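PDB 3MZ2: glycerophosphoryl diester phosphodiesterase from Parabacteroides distasonis, which probably hydrolyses glycerophosphodiesters, releasing glycerol 3-phosphate and an alcohol. Local coordinates for residues I31-H37 / D261-D266; E65-R69 / L78-D82; F180-V186 / S203-V209. All blocks are in the same frame, centred on the assembly; numbering follows the deposited sequence.

Interaction 1: I31-H37 / D261-D266. With SO4 (sulfate ion), chain C.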
loop_
_atom_site.group_PDB
_atom_site.type_symbol
_atom_site.label_atom_id
_atom_site.label_comp_id
_atom_site.label_asym_id
_atom_site.label_seq_id
_atom_site.Cartn_x
_atom_site.Cartn_y
_atom_site.Cartn_z
ATOM N N ILE A 31 3.245 -22.973 -22.200
ATOM C CA ILE A 31 4.681 -22.724 -22.039
ATOM C C ILE A 31 4.890 -22.044 -20.686
ATOM O O ILE A 31 4.230 -21.036 -20.401
ATOM C CB ILE A 31 5.198 -21.824 -23.176
ATOM C CG1 ILE A 31 5.142 -22.611 -24.495
ATOM C CG2 ILE A 31 6.647 -21.309 -22.928
ATOM C CD1 ILE A 31 5.472 -21.771 -25.665
ATOM N N PRO A 32 5.839 -22.552 -19.885
ATOM C CA PRO A 32 6.122 -21.871 -18.619
ATOM C C PRO A 32 6.516 -20.429 -18.893
ATOM O O PRO A 32 7.331 -20.185 -19.813
ATOM C CB PRO A 32 7.312 -22.671 -18.047
ATOM C CG PRO A 32 7.089 -24.055 -18.574
ATOM C CD PRO A 32 6.550 -23.829 -19.998
ATOM N N LEU A 33 5.984 -19.507 -18.093
ATOM C CA LEU A 33 6.207 -18.074 -18.270
ATOM C C LEU A 33 7.087 -17.453 -17.184
ATOM O O LEU A 33 7.141 -17.958 -16.064
ATOM C CB LEU A 33 4.875 -17.355 -18.339
ATOM C CG LEU A 33 3.986 -17.769 -19.477
ATOM C CD1 LEU A 33 2.710 -16.893 -19.448
ATOM C CD2 LEU A 33 4.656 -17.681 -20.902
ATOM N N ILE A 34 7.789 -16.373 -17.498
ATOM C CA ILE A 34 8.636 -15.666 -16.561
ATOM C C ILE A 34 8.248 -14.198 -16.534
ATOM O O ILE A 34 7.991 -13.553 -17.588
ATOM C CB ILE A 34 10.103 -15.782 -16.946
ATOM C CG1 ILE A 34 10.589 -17.243 -16.971
ATOM C CG2 ILE A 34 11.031 -15.000 -15.960
ATOM C CD1 ILE A 34 12.062 -17.471 -17.468
ATOM N N SER A 35 8.182 -13.663 -15.330
ATOM C CA SER A 35 7.931 -12.225 -15.133
ATOM C C SER A 35 9.035 -11.640 -14.276
ATOM O O SER A 35 9.416 -12.231 -13.266
ATOM C CB SER A 35 6.545 -12.026 -14.505
ATOM O OG SER A 35 6.135 -10.678 -14.538
ATOM N N GLY A 36 9.592 -10.509 -14.708
ATOM C CA GLY A 36 10.649 -9.831 -13.997
ATOM C C GLY A 36 10.067 -8.998 -12.899
ATOM O O GLY A 36 9.413 -7.977 -13.164
ATOM N N HIS A 37 10.283 -9.410 -11.659
ATOM C CA HIS A 37 9.918 -8.625 -10.480
ATOM C C HIS A 37 10.673 -7.305 -10.412
ATOM O O HIS A 37 11.926 -7.256 -10.419
ATOM C CB HIS A 37 10.220 -9.433 -9.221
ATOM C CG HIS A 37 9.752 -8.804 -7.942
ATOM N ND1 HIS A 37 10.621 -8.324 -6.986
ATOM C CD2 HIS A 37 8.505 -8.621 -7.439
ATOM C CE1 HIS A 37 9.938 -7.874 -5.949
ATOM N NE2 HIS A 37 8.651 -8.057 -6.191
ATOM N N ASP A 261 2.454 -22.028 -13.457
ATOM C CA ASP A 261 2.507 -21.578 -14.868
ATOM C C ASP A 261 3.515 -20.477 -15.088
ATOM O O ASP A 261 4.124 -20.374 -16.186
ATOM C CB ASP A 261 1.108 -21.155 -15.332
ATOM C CG ASP A 261 0.063 -22.236 -15.042
ATOM O OD1 ASP A 261 0.261 -23.367 -15.545
ATOM O OD2 ASP A 261 -0.831 -21.973 -14.209
ATOM N N ILE A 262 3.652 -19.611 -14.080
ATOM C CA ILE A 262 4.442 -18.401 -14.221
ATOM C C ILE A 262 5.303 -18.250 -12.965
ATOM O O ILE A 262 4.830 -18.452 -11.864
ATOM C CB ILE A 262 3.531 -17.122 -14.397
ATOM C CG1 ILE A 262 2.408 -17.352 -15.448
ATOM C CG2 ILE A 262 4.400 -15.919 -14.723
ATOM C CD1 ILE A 262 1.354 -16.247 -15.548
ATOM N N ILE A 263 6.592 -17.955 -13.162
ATOM C CA ILE A 263 7.476 -17.545 -12.046
ATOM C C ILE A 263 7.788 -16.062 -12.162
ATOM O O ILE A 263 8.311 -15.612 -13.228
ATOM C CB ILE A 263 8.772 -18.342 -12.043
ATOM C CG1 ILE A 263 8.452 -19.780 -11.653
ATOM C CG2 ILE A 263 9.754 -17.743 -11.031
ATOM C CD1 ILE A 263 9.629 -20.767 -11.897
ATOM N N GLU A 264 7.434 -15.293 -11.140
ATOM C CA GLU A 264 7.902 -13.908 -10.991
ATOM C C GLU A 264 9.133 -13.880 -10.098
ATOM O O GLU A 264 9.105 -14.394 -8.977
ATOM C CB GLU A 264 6.834 -13.004 -10.387
ATOM C CG GLU A 264 7.283 -11.558 -10.218
ATOM C CD GLU A 264 6.349 -10.773 -9.324
ATOM O OE1 GLU A 264 6.287 -11.040 -8.104
ATOM O OE2 GLU A 264 5.668 -9.916 -9.841
ATOM N N SER A 265 10.202 -13.253 -10.590
ATOM C CA SER A 265 11.507 -13.341 -9.956
ATOM C C SER A 265 12.321 -12.093 -10.125
ATOM O O SER A 265 12.224 -11.411 -11.189
ATOM C CB SER A 265 12.247 -14.566 -10.537
ATOM O OG SER A 265 13.562 -14.730 -10.059
ATOM N N ASP A 266 13.172 -11.798 -9.132
ATOM C CA ASP A 266 14.179 -10.755 -9.260
ATOM C C ASP A 266 15.316 -11.237 -10.175
ATOM O O ASP A 266 16.127 -10.435 -10.575
ATOM C CB ASP A 266 14.773 -10.345 -7.898
ATOM C CG ASP A 266 13.827 -9.511 -7.060
ATOM O OD1 ASP A 266 13.058 -8.747 -7.648
ATOM O OD2 ASP A 266 13.860 -9.634 -5.809
HETATM S S SO4 C . 7.332 -5.947 -3.883
HETATM O O1 SO4 C . 7.888 -5.195 -5.009
HETATM O O2 SO4 C . 6.509 -7.027 -4.430
HETATM O O3 SO4 C . 8.380 -6.537 -3.029
HETATM O O4 SO4 C . 6.611 -4.979 -3.019
HETATM O O HOH W 1 4.452 -10.145 -12.350
#
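The imidazole of H37 overlaps the carboxylate of E264, its CD2 lying 3.3 Å from OE1 of E264 with the two planes 60° apart. CG of H37 stands anti to the backbone N (chi1 -174°), which carries the ring across to D266. There ND1 of H37 gives a short bond of 2.6 Å to OD1 of D266, taken at the ring edge on the syn side of the carboxylate but 31° out of its plane. This grip fixes the ring's rotation and leaves NE2 on the far side, directed at a sulfate; NE2 of H37 donates to O2 of that ion at 3.0 Å, consistent with a phosphate-binding pocket. With an alanine at H37, OD1 of D266 and O2 of the sulfate would probably each lose the imidazole N-H that holds them. E264 is itself anchored: its OE1 is hydrogen-bonded to the hydroxyl of S234, while a water links OE2 to OG of S35, whose hydroxyl also meets T63. Further back, CB of L33 packs 3.8 Å from CG1 of I262. Five backbone bonds run from L33 N to H37 N in a parallel pairing that joins the first and last strands of the TIM barrel and so closes it. L33, S35, I262 and E264 face the interior; on the reverse side I34 rests on helix 268-275 and I263 on helix 245-257, while strands 63-70 and 231-234 flank the pair.

Interaction 2: E65-R69 / L78-D82. With SO4 (sulfate ion), chain C.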
loop_
_atom_site.group_PDB
_atom_site.type_symbol
_atom_site.label_atom_id
_atom_site.label_comp_id
_atom_site.label_asym_id
_atom_site.label_seq_id
_atom_site.Cartn_x
_atom_site.Cartn_y
_atom_site.Cartn_z
ATOM N N GLU A 65 6.879 -6.624 -14.094
ATOM C CA GLU A 65 6.084 -6.041 -13.027
ATOM C C GLU A 65 6.876 -4.826 -12.547
ATOM O O GLU A 65 8.062 -4.936 -12.270
ATOM C CB GLU A 65 5.950 -7.077 -11.920
ATOM C CG GLU A 65 5.082 -6.580 -10.793
ATOM C CD GLU A 65 5.821 -5.955 -9.643
ATOM O OE1 GLU A 65 7.065 -5.936 -9.606
ATOM O OE2 GLU A 65 5.099 -5.476 -8.738
ATOM N N ILE A 66 6.259 -3.647 -12.524
ATOM C CA ILE A 66 6.969 -2.409 -12.276
ATOM C C ILE A 66 6.229 -1.563 -11.238
ATOM O O ILE A 66 5.041 -1.808 -10.920
ATOM C CB ILE A 66 7.204 -1.647 -13.625
ATOM C CG1 ILE A 66 5.882 -1.298 -14.305
ATOM C CG2 ILE A 66 8.067 -2.527 -14.556
ATOM C CD1 ILE A 66 5.977 -0.504 -15.638
ATOM N N ASP A 67 6.931 -0.545 -10.735
ATOM C CA ASP A 67 6.500 0.265 -9.598
ATOM C C ASP A 67 6.306 1.753 -9.959
ATOM O O ASP A 67 7.224 2.561 -9.786
ATOM C CB ASP A 67 7.548 0.158 -8.456
ATOM C CG ASP A 67 7.747 -1.272 -7.988
ATOM O OD1 ASP A 67 6.757 -1.825 -7.461
ATOM O OD2 ASP A 67 8.857 -1.812 -8.139
ATOM N N PRO A 68 5.108 2.128 -10.452
ATOM C CA PRO A 68 4.819 3.527 -10.774
ATOM C C PRO A 68 4.595 4.357 -9.517
ATOM O O PRO A 68 3.919 3.922 -8.583
ATOM C CB PRO A 68 3.538 3.472 -11.626
ATOM C CG PRO A 68 3.128 2.069 -11.707
ATOM C CD PRO A 68 3.972 1.252 -10.762
ATOM N N ARG A 69 5.222 5.523 -9.475
ATOM C CA ARG A 69 5.021 6.458 -8.391
ATOM C C ARG A 69 5.295 7.888 -8.872
ATOM O O ARG A 69 5.820 8.128 -9.953
ATOM C CB ARG A 69 5.893 6.135 -7.161
ATOM C CG ARG A 69 7.356 6.273 -7.379
ATOM C CD ARG A 69 8.172 6.299 -6.072
ATOM N NE ARG A 69 7.952 5.145 -5.167
ATOM C CZ ARG A 69 7.291 5.210 -4.020
ATOM N NH1 ARG A 69 6.696 6.329 -3.637
ATOM N NH2 ARG A 69 7.175 4.111 -3.289
ATOM N N LEU A 78 9.170 5.095 -12.534
ATOM C CA LEU A 78 9.264 3.735 -12.017
ATOM C C LEU A 78 10.345 3.741 -10.951
ATOM O O LEU A 78 11.495 4.008 -11.278
ATOM C CB LEU A 78 9.682 2.770 -13.119
ATOM C CG LEU A 78 8.783 2.789 -14.349
ATOM C CD1 LEU A 78 9.164 1.706 -15.342
ATOM C CD2 LEU A 78 7.330 2.697 -14.003
ATOM N N PHE A 79 9.973 3.422 -9.720
ATOM C CA PHE A 79 10.887 3.415 -8.603
ATOM C C PHE A 79 10.157 2.777 -7.409
ATOM O O PHE A 79 9.088 3.260 -7.015
ATOM C CB PHE A 79 11.319 4.858 -8.239
ATOM C CG PHE A 79 12.550 4.902 -7.401
ATOM C CD1 PHE A 79 13.805 4.863 -8.002
ATOM C CD2 PHE A 79 12.467 4.937 -6.020
ATOM C CE1 PHE A 79 14.938 4.864 -7.246
ATOM C CE2 PHE A 79 13.615 4.923 -5.266
ATOM C CZ PHE A 79 14.842 4.905 -5.885
ATOM N N HIS A 80 10.728 1.734 -6.820
ATOM C CA HIS A 80 9.991 0.979 -5.802
ATOM C C HIS A 80 9.853 1.670 -4.437
ATOM O O HIS A 80 8.759 1.796 -3.915
ATOM C CB HIS A 80 10.595 -0.412 -5.606
ATOM C CG HIS A 80 9.896 -1.208 -4.544
ATOM N ND1 HIS A 80 10.254 -1.121 -3.210
ATOM C CD2 HIS A 80 8.797 -1.995 -4.588
ATOM C CE1 HIS A 80 9.439 -1.884 -2.497
ATOM N NE2 HIS A 80 8.563 -2.442 -3.309
ATOM N N ASP A 81 10.981 2.063 -3.871
ATOM C CA ASP A 81 11.051 2.484 -2.455
ATOM C C ASP A 81 10.540 3.891 -2.209
ATOM O O ASP A 81 10.513 4.737 -3.117
ATOM C CB ASP A 81 12.481 2.436 -1.923
ATOM C CG ASP A 81 13.066 1.048 -1.870
ATOM O OD1 ASP A 81 12.334 0.031 -2.000
ATOM O OD2 ASP A 81 14.301 0.963 -1.716
ATOM N N ASP A 82 10.219 4.117 -0.931
ATOM C CA ASP A 82 9.804 5.408 -0.415
ATOM C C ASP A 82 11.003 6.343 -0.267
ATOM O O ASP A 82 10.839 7.514 -0.051
ATOM C CB ASP A 82 9.095 5.254 0.972
ATOM C CG ASP A 82 7.792 4.476 0.880
ATOM O OD1 ASP A 82 7.131 4.487 -0.205
ATOM O OD2 ASP A 82 7.437 3.818 1.873
HETATM S S SO4 C . 7.332 -5.947 -3.883
HETATM O O1 SO4 C . 7.888 -5.195 -5.009
HETATM O O2 SO4 C . 6.509 -7.027 -4.430
HETATM O O3 SO4 C . 8.380 -6.537 -3.029
HETATM O O4 SO4 C . 6.611 -4.979 -3.019
HETATM O O HOH W 2 5.030 6.485 -1.355
#
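The guanidinium of R69 has the carbonyl oxygen of D81 over one face, 3.0 Å above the plane and toward the rim, while carbonyl oxygens of F79 and H80 sit at its edge. NE of R69 bonds F79 O at 2.9 Å and NH2 of R69 bonds H80 O at 2.9 Å, clamping the bend after L78. CG of R69 lies between its backbone N and carbonyl carbon (chi1 65°); this, with a bend at chi3, brings the guanidinium to the loop. NH2 of R69 also forms a salt bridge to OD1 of D82 at 3.1 Å, while OD2 accepts from the backbone N of D82 of the second subunit. OD2 of D67, bonded also to N48, lies at the edge of the H80 ring, 3.4 Å from CB of H80, the two planes 78° apart. ND1 of H80 is held by OD1 of D81 at 2.7 Å, and NE2 of H80 reaches sulfate O4 at 3.2 Å, consistent with a phosphate pocket in this family. F79 N bonds D67 O, and P68 and L78 form an antiparallel non-hydrogen-bonded pair linking strands 63-70 and 76-78. Helices 50-59 and 122-129 pack against I66 and L78, with strand 135-137 alongside I66 and P68.

Interaction 3: F180-V186 / S203-V209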
loop_
_atom_site.group_PDB
_atom_site.type_symbol
_atom_site.label_atom_id
_atom_site.label_comp_id
_atom_site.label_asym_id
_atom_site.label_seq_id
_atom_site.Cartn_x
_atom_site.Cartn_y
_atom_site.Cartn_z
ATOM N N PHE A 180 -9.647 -4.080 -19.644
ATOM C CA PHE A 180 -8.450 -4.247 -18.829
ATOM C C PHE A 180 -8.173 -5.726 -18.505
ATOM O O PHE A 180 -9.097 -6.538 -18.297
ATOM C CB PHE A 180 -8.595 -3.537 -17.504
ATOM C CG PHE A 180 -8.528 -2.024 -17.531
ATOM C CD1 PHE A 180 -7.672 -1.318 -18.378
ATOM C CD2 PHE A 180 -9.263 -1.309 -16.596
ATOM C CE1 PHE A 180 -7.656 0.080 -18.359
ATOM C CE2 PHE A 180 -9.223 0.060 -16.541
ATOM C CZ PHE A 180 -8.418 0.751 -17.397
HETATM N N MSE A 181 -6.896 -6.056 -18.412
HETATM C CA MSE A 181 -6.439 -7.375 -17.972
HETATM C C MSE A 181 -5.772 -7.218 -16.620
HETATM O O MSE A 181 -5.031 -6.255 -16.428
HETATM C CB MSE A 181 -5.490 -7.938 -19.001
HETATM C CG MSE A 181 -4.841 -9.269 -18.761
HETATM SE SE MSE A 181 -6.027 -10.705 -19.350
HETATM C CE MSE A 181 -5.528 -11.983 -17.991
ATOM N N PHE A 182 -5.980 -8.185 -15.722
ATOM C CA PHE A 182 -5.506 -8.086 -14.362
ATOM C C PHE A 182 -4.484 -9.144 -13.973
ATOM O O PHE A 182 -4.609 -10.318 -14.393
ATOM C CB PHE A 182 -6.701 -8.202 -13.410
ATOM C CG PHE A 182 -7.693 -7.112 -13.607
ATOM C CD1 PHE A 182 -7.366 -5.809 -13.280
ATOM C CD2 PHE A 182 -8.927 -7.382 -14.157
ATOM C CE1 PHE A 182 -8.266 -4.784 -13.497
ATOM C CE2 PHE A 182 -9.852 -6.359 -14.405
ATOM C CZ PHE A 182 -9.549 -5.073 -14.037
ATOM N N GLU A 183 -3.546 -8.728 -13.111
ATOM C CA GLU A 183 -2.851 -9.680 -12.234
ATOM C C GLU A 183 -3.594 -9.590 -10.881
ATOM O O GLU A 183 -3.578 -8.568 -10.245
ATOM C CB GLU A 183 -1.370 -9.334 -12.056
ATOM C CG GLU A 183 -0.732 -10.283 -11.054
ATOM C CD GLU A 183 0.682 -9.958 -10.711
ATOM O OE1 GLU A 183 1.521 -9.920 -11.650
ATOM O OE2 GLU A 183 0.932 -9.834 -9.493
ATOM N N ALA A 184 -4.307 -10.631 -10.523
ATOM C CA ALA A 184 -5.119 -10.645 -9.303
ATOM C C ALA A 184 -4.479 -11.496 -8.220
ATOM O O ALA A 184 -4.045 -12.586 -8.484
ATOM C CB ALA A 184 -6.531 -11.178 -9.633
ATOM N N PHE A 185 -4.404 -10.990 -6.984
ATOM C CA PHE A 185 -4.007 -11.801 -5.852
ATOM C C PHE A 185 -5.091 -12.822 -5.564
ATOM O O PHE A 185 -6.250 -12.462 -5.265
ATOM C CB PHE A 185 -3.765 -10.922 -4.622
ATOM C CG PHE A 185 -2.421 -10.218 -4.606
ATOM C CD1 PHE A 185 -1.959 -9.581 -5.740
ATOM C CD2 PHE A 185 -1.670 -10.135 -3.446
ATOM C CE1 PHE A 185 -0.708 -8.978 -5.762
ATOM C CE2 PHE A 185 -0.414 -9.480 -3.447
ATOM C CZ PHE A 185 0.046 -8.896 -4.618
ATOM N N VAL A 186 -4.740 -14.097 -5.634
ATOM C CA VAL A 186 -5.725 -15.157 -5.403
ATOM C C VAL A 186 -5.052 -16.237 -4.600
ATOM O O VAL A 186 -4.609 -17.226 -5.148
ATOM C CB VAL A 186 -6.337 -15.786 -6.721
ATOM C CG1 VAL A 186 -7.620 -16.524 -6.345
ATOM C CG2 VAL A 186 -6.612 -14.774 -7.769
ATOM N N SER A 203 -11.503 -14.758 -17.628
ATOM C CA SER A 203 -10.752 -14.513 -18.838
ATOM C C SER A 203 -9.893 -13.253 -18.739
ATOM O O SER A 203 -8.955 -13.085 -19.505
ATOM C CB SER A 203 -11.669 -14.404 -20.042
ATOM O OG SER A 203 -12.613 -13.354 -19.919
ATOM N N HIS A 204 -10.264 -12.340 -17.852
ATOM C CA HIS A 204 -9.457 -11.128 -17.636
ATOM C C HIS A 204 -8.485 -11.178 -16.434
ATOM O O HIS A 204 -7.931 -10.133 -16.038
ATOM C CB HIS A 204 -10.415 -9.948 -17.487
ATOM C CG HIS A 204 -11.050 -9.580 -18.785
ATOM N ND1 HIS A 204 -10.854 -8.374 -19.410
ATOM C CD2 HIS A 204 -11.863 -10.300 -19.596
ATOM C CE1 HIS A 204 -11.525 -8.359 -20.553
ATOM N NE2 HIS A 204 -12.170 -9.500 -20.674
ATOM N N ILE A 205 -8.254 -12.386 -15.925
ATOM C CA ILE A 205 -7.437 -12.636 -14.764
ATOM C C ILE A 205 -6.263 -13.604 -15.047
ATOM O O ILE A 205 -6.432 -14.652 -15.674
ATOM C CB ILE A 205 -8.269 -13.120 -13.595
ATOM C CG1 ILE A 205 -9.152 -11.960 -13.137
ATOM C CG2 ILE A 205 -7.365 -13.607 -12.445
ATOM C CD1 ILE A 205 -10.060 -12.321 -11.989
HETATM N N MSE A 206 -5.080 -13.167 -14.598
HETATM C CA MSE A 206 -3.942 -14.053 -14.314
HETATM C C MSE A 206 -3.757 -13.956 -12.809
HETATM O O MSE A 206 -3.885 -12.862 -12.262
HETATM C CB MSE A 206 -2.691 -13.602 -15.088
HETATM C CG MSE A 206 -1.445 -14.470 -14.857
HETATM SE SE MSE A 206 -0.398 -13.771 -13.310
HETATM C CE MSE A 206 0.410 -12.303 -14.336
ATOM N N ALA A 207 -3.467 -15.082 -12.145
ATOM C CA ALA A 207 -3.475 -15.090 -10.689
ATOM C C ALA A 207 -2.121 -15.217 -10.040
ATOM O O ALA A 207 -1.388 -16.141 -10.371
ATOM C CB ALA A 207 -4.402 -16.207 -10.175
ATOM N N TYR A 208 -1.862 -14.321 -9.096
ATOM C CA TYR A 208 -0.739 -14.397 -8.208
ATOM C C TYR A 208 -1.200 -15.214 -7.004
ATOM O O TYR A 208 -2.193 -14.838 -6.346
ATOM C CB TYR A 208 -0.281 -12.994 -7.791
ATOM C CG TYR A 208 0.743 -13.028 -6.678
ATOM C CD1 TYR A 208 1.936 -13.724 -6.840
ATOM C CD2 TYR A 208 0.497 -12.445 -5.459
ATOM C CE1 TYR A 208 2.862 -13.820 -5.832
ATOM C CE2 TYR A 208 1.453 -12.505 -4.426
ATOM C CZ TYR A 208 2.637 -13.205 -4.649
ATOM O OH TYR A 208 3.609 -13.329 -3.661
ATOM N N VAL A 209 -0.583 -16.385 -6.795
ATOM C CA VAL A 209 -0.999 -17.277 -5.719
ATOM C C VAL A 209 -0.038 -17.294 -4.525
ATOM O O VAL A 209 -0.212 -18.093 -3.630
ATOM C CB VAL A 209 -1.259 -18.721 -6.211
ATOM C CG1 VAL A 209 -2.421 -18.766 -7.317
ATOM C CG2 VAL A 209 0.039 -19.393 -6.783
#
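F185 holds CG anti to its carbonyl carbon (chi1 -80°) and Y208 holds CG anti to its backbone N (chi1 170°), and these choices bring the two rings together. The result is a T-shaped pair: the tyrosine edge points at the phenylalanine face, CD2 of Y208 lying above the centre of the F185 ring, the planes 64° apart and the centroids separated by 4.7 Å. H165 adds a second edge-to-face partner to F185. Next along the same face, E183 runs side by side with selenomethionine M206, its OE1 3.8 Å from CE of M206. At the start of the pairing, M181, also a selenomethionine, bends at chi2 and chi3 to set its CE 3.4 Å from C of H204. The imidazole of H204 reaches back as well, ND1 giving a nearly straight bond of 2.8 Å to F180 O, in the ring plane. On the reverse face A184 CB meets I205 CG2 at 3.8 Å; just beyond the strand, CG2 of V186 touches CB of A207 at 3.6 Å. The carbonyl oxygen of V186 is buried without a polar partner. Five backbone bonds bind the strands in parallel, as befits a beta-alpha-beta crossover within the barrel. Its connecting helix, 189-197, packs through Y195 on A184 and V186, while strand 160-164 borders one side of the pair and strand 231-234 the other.

How the interactions relate
Reading from the N terminus, residues 31-37 come first, but their partner 261-266 arrives only after 223 intervening residues, so interaction 1 closes one long loop that encloses the other two. Inside it, interaction 2 closes early, as a hairpin with eight residues between its segments; interaction 3 follows in series, spanning one helical crossover. Nothing crosses. All three reach one curled sheet. Interactions 1 and 2 adjoin directly, E65 N lying 3.0 Å from G36 O in a probable hydrogen bond, and both supply a histidine to the same sulfate. Interaction 3 meets interaction 1 through the barrel interior, where CG of M206 packs 3.4 Å from CD1 of I262.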